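Minor fimbrium subunit Mfa5 (Porphyromonas gingivalis ATCC 33277, PDB 6TO1) serves as an accessory subunit of the minor fimbriae, the surface pili that mediate biofilm formation and adhesion to host cells and other oral bacteria. Local coordinates at residues G618-P623 / A637-K642. Sequence-based numbering, arbitrary orientation.
Sequences GSTPNP and AYFAYK
Thr620 N gives its hydrogen to Tyr638 O over 2.7 Å, and at 173° the bond is almost straight. The same threonine returns to the same residue through its side chain: Tyr638 N donates to Thr620 OG1 at 2.9 Å, on a more bent path of 145°. A chi1 of -56° sets OG1 beside its own backbone N, which lets one residue serve both the N-H and the C=O of Tyr638, the hydroxyl doing the work of a backbone carbonyl. This illustrates how a loop can occupy a strand edge without becoming a strand. In the mixed beta-sheet near the end of the modelled chain, strand 634-643 runs parallel to strand 530-539, to which Ala637 and Phe639 are joined by backbone hydrogen bonds. Its other edge meets antiparallel strand 610-614 as far as the Ala640-Val614 pairing, and the loop 618-623 then takes over at Tyr638. One water bridges loop 618-623 and strand 634-643, accepting from Ala640 N while donating to Ser619 OG and, over 2.7 Å, to Thr620 O. That serine oxygen is also hydrogen-bonded to Val616 N, earlier in the same loop, and the methyl CB of Ala640 lies 3.9 Å from Ser619 CB. Phe639 is met by both a methyl and two carbonyl oxygens. The methyl branch CG2 of Thr620 reaches CE1 of its ring at 3.5 Å, whereas Thr620 O comes to the ring edge, 3.4 Å from Phe639 CD1, and Pro621 O approaches the edge in the ring plane. Val596 and Arg535 also touch the phenyl group. The ring of Tyr638, by contrast, turns from the loop and stacks with His536 of strand 530-539.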
ATOM      1  N   GLY A 618      32.314 -35.699 -45.265  1.00 35.06           N
ATOM      2  CA  GLY A 618      32.018 -34.875 -44.122  1.00 41.61           C
ATOM      3  C   GLY A 618      32.592 -33.484 -44.159  1.00 34.52           C
ATOM      4  O   GLY A 618      32.170 -32.641 -43.357  1.00 31.14           O
ATOM      5  N   SER A 619      33.526 -33.196 -45.056  1.00 25.64           N
ATOM      6  CA  SER A 619      34.200 -31.907 -45.012  1.00 24.00           C
ATOM      7  C   SER A 619      33.476 -30.899 -45.895  1.00 24.99           C
ATOM      8  O   SER A 619      32.674 -31.247 -46.779  1.00 26.59           O
ATOM      9  CB  SER A 619      35.676 -32.048 -45.421  1.00 25.31           C
ATOM     10  OG  SER A 619      35.824 -32.131 -46.821  1.00 23.84           O
ATOM     11  N   THR A 620      33.764 -29.632 -45.642  1.00 21.71           N
ATOM     12  CA  THR A 620      33.068 -28.564 -46.334  1.00 21.06           C
ATOM     13  C   THR A 620      33.745 -28.296 -47.677  1.00 23.45           C
ATOM     14  O   THR A 620      34.959 -28.074 -47.716  1.00 24.16           O
ATOM     15  CB  THR A 620      33.046 -27.280 -45.516  1.00 26.00           C
ATOM     16  OG1 THR A 620      32.470 -27.520 -44.220  1.00 28.95           O
ATOM     17  CG2 THR A 620      32.209 -26.210 -46.259  1.00 22.55           C
ATOM     18  N   PRO A 621      33.009 -28.337 -48.781  1.00 26.63           N
ATOM     19  CA  PRO A 621      33.620 -28.055 -50.084  1.00 23.39           C
ATOM     20  C   PRO A 621      33.902 -26.572 -50.246  1.00 28.06           C
ATOM     21  O   PRO A 621      33.547 -25.735 -49.411  1.00 26.41           O
ATOM     22  CB  PRO A 621      32.571 -28.544 -51.083  1.00 24.80           C
ATOM     23  CG  PRO A 621      31.315 -28.455 -50.375  1.00 31.05           C
ATOM     24  CD  PRO A 621      31.593 -28.720 -48.920  1.00 26.32           C
ATOM     25  N   ASN A 622      34.571 -26.251 -51.349  1.00 24.64           N
ATOM     26  CA  ASN A 622      34.953 -24.872 -51.630  1.00 25.91           C
ATOM     27  C   ASN A 622      34.188 -24.323 -52.829  1.00 34.86           C
ATOM     28  O   ASN A 622      34.509 -24.657 -53.977  1.00 27.28           O
ATOM     29  CB  ASN A 622      36.460 -24.784 -51.880  1.00 27.86           C
ATOM     30  CG  ASN A 622      36.913 -23.376 -52.160  1.00 33.71           C
ATOM     31  OD1 ASN A 622      36.198 -22.433 -51.883  1.00 28.66           O
ATOM     32  ND2 ASN A 622      38.099 -23.228 -52.743  1.00 36.81           N
ATOM     33  N   PRO A 623      33.171 -23.488 -52.627  1.00 27.25           N
ATOM     34  CA  PRO A 623      32.607 -23.115 -51.317  1.00 26.90           C
ATOM     35  C   PRO A 623      31.564 -24.123 -50.850  1.00 26.51           C
ATOM     36  O   PRO A 623      31.145 -25.011 -51.617  1.00 27.63           O
ATOM     37  CB  PRO A 623      31.992 -21.756 -51.602  1.00 29.04           C
ATOM     38  CG  PRO A 623      31.479 -21.895 -53.009  1.00 30.29           C
ATOM     39  CD  PRO A 623      32.470 -22.800 -53.735  1.00 31.71           C
ATOM     40  N   ALA A 637      31.991 -24.598 -40.504  1.00 23.41           N
ATOM     41  CA  ALA A 637      32.575 -25.222 -41.688  1.00 23.84           C
ATOM     42  C   ALA A 637      33.887 -25.873 -41.297  1.00 24.16           C
ATOM     43  O   ALA A 637      34.684 -25.291 -40.542  1.00 23.04           O
ATOM     44  CB  ALA A 637      32.825 -24.199 -42.789  1.00 22.93           C
ATOM     45  N   TYR A 638      34.101 -27.088 -41.809  1.00 23.17           N
ATOM     46  CA  TYR A 638      35.332 -27.843 -41.592  1.00 16.35           C
ATOM     47  C   TYR A 638      36.013 -28.014 -42.948  1.00 17.74           C
ATOM     48  O   TYR A 638      35.599 -28.842 -43.758  1.00 23.55           O
ATOM     49  CB  TYR A 638      35.050 -29.179 -40.944  1.00 21.57           C
ATOM     50  CG  TYR A 638      34.675 -28.970 -39.494  1.00 22.44           C
ATOM     51  CD1 TYR A 638      35.656 -28.851 -38.533  1.00 25.76           C
ATOM     52  CD2 TYR A 638      33.350 -28.831 -39.109  1.00 27.37           C
ATOM     53  CE1 TYR A 638      35.349 -28.636 -37.205  1.00 33.52           C
ATOM     54  CE2 TYR A 638      33.029 -28.624 -37.769  1.00 25.36           C
ATOM     55  CZ  TYR A 638      34.052 -28.525 -36.828  1.00 31.38           C
ATOM     56  OH  TYR A 638      33.801 -28.298 -35.482  1.00 41.22           O
ATOM     57  N   PHE A 639      37.045 -27.220 -43.183  1.00 24.31           N
ATOM     58  CA  PHE A 639      37.846 -27.340 -44.396  1.00 22.18           C
ATOM     59  C   PHE A 639      39.011 -28.278 -44.117  1.00 21.74           C
ATOM     60  O   PHE A 639      39.772 -28.050 -43.189  1.00 19.21           O
ATOM     61  CB  PHE A 639      38.280 -25.943 -44.821  1.00 20.19           C
ATOM     62  CG  PHE A 639      37.137 -25.050 -45.177  1.00 20.66           C
ATOM     63  CD1 PHE A 639      36.322 -25.346 -46.247  1.00 20.69           C
ATOM     64  CD2 PHE A 639      36.851 -23.902 -44.415  1.00 20.22           C
ATOM     65  CE1 PHE A 639      35.264 -24.522 -46.593  1.00 24.93           C
ATOM     66  CE2 PHE A 639      35.803 -23.073 -44.765  1.00 22.23           C
ATOM     67  CZ  PHE A 639      35.001 -23.376 -45.844  1.00 25.48           C
ATOM     68  N   ALA A 640      39.133 -29.331 -44.931  1.00 20.53           N
ATOM     69  CA  ALA A 640      40.130 -30.378 -44.774  1.00 23.94           C
ATOM     70  C   ALA A 640      41.349 -30.102 -45.643  1.00 19.20           C
ATOM     71  O   ALA A 640      41.235 -29.593 -46.762  1.00 20.82           O
ATOM     72  CB  ALA A 640      39.539 -31.737 -45.162  1.00 24.70           C
ATOM     73  N   TYR A 641      42.510 -30.417 -45.103  1.00 18.20           N
ATOM     74  CA  TYR A 641      43.787 -30.252 -45.781  1.00 19.62           C
ATOM     75  C   TYR A 641      44.620 -31.500 -45.558  1.00 24.89           C
ATOM     76  O   TYR A 641      44.606 -32.061 -44.456  1.00 25.84           O
ATOM     77  CB  TYR A 641      44.565 -29.032 -45.244  1.00 19.07           C
ATOM     78  CG  TYR A 641      43.824 -27.760 -45.479  1.00 23.03           C
ATOM     79  CD1 TYR A 641      44.209 -26.864 -46.467  1.00 19.42           C
ATOM     80  CD2 TYR A 641      42.732 -27.438 -44.692  1.00 23.36           C
ATOM     81  CE1 TYR A 641      43.496 -25.715 -46.694  1.00 22.82           C
ATOM     82  CE2 TYR A 641      42.023 -26.311 -44.909  1.00 23.30           C
ATOM     83  CZ  TYR A 641      42.386 -25.447 -45.892  1.00 24.51           C
ATOM     84  OH  TYR A 641      41.611 -24.331 -46.061  1.00 23.26           O
ATOM     85  N   LYS A 642      45.381 -31.905 -46.578  1.00 24.25           N
ATOM     86  CA  LYS A 642      46.373 -32.948 -46.404  1.00 25.35           C
ATOM     87  C   LYS A 642      47.771 -32.444 -46.735  1.00 25.63           C
ATOM     88  O   LYS A 642      47.972 -31.479 -47.482  1.00 25.26           O
ATOM     89  CB  LYS A 642      46.058 -34.204 -47.245  1.00 31.76           C
ATOM     90  CG  LYS A 642      46.089 -34.010 -48.730  1.00 32.81           C
ATOM     91  CD  LYS A 642      45.759 -35.349 -49.450  1.00 32.59           C
ATOM     92  CE  LYS A 642      45.851 -35.190 -50.969  1.00 48.08           C
ATOM     93  NZ  LYS A 642      45.589 -36.480 -51.694  1.00 47.57           N
TER
HETATM   94  O   HOH W   1      37.136 -29.613 -47.149  1.00 23.54           O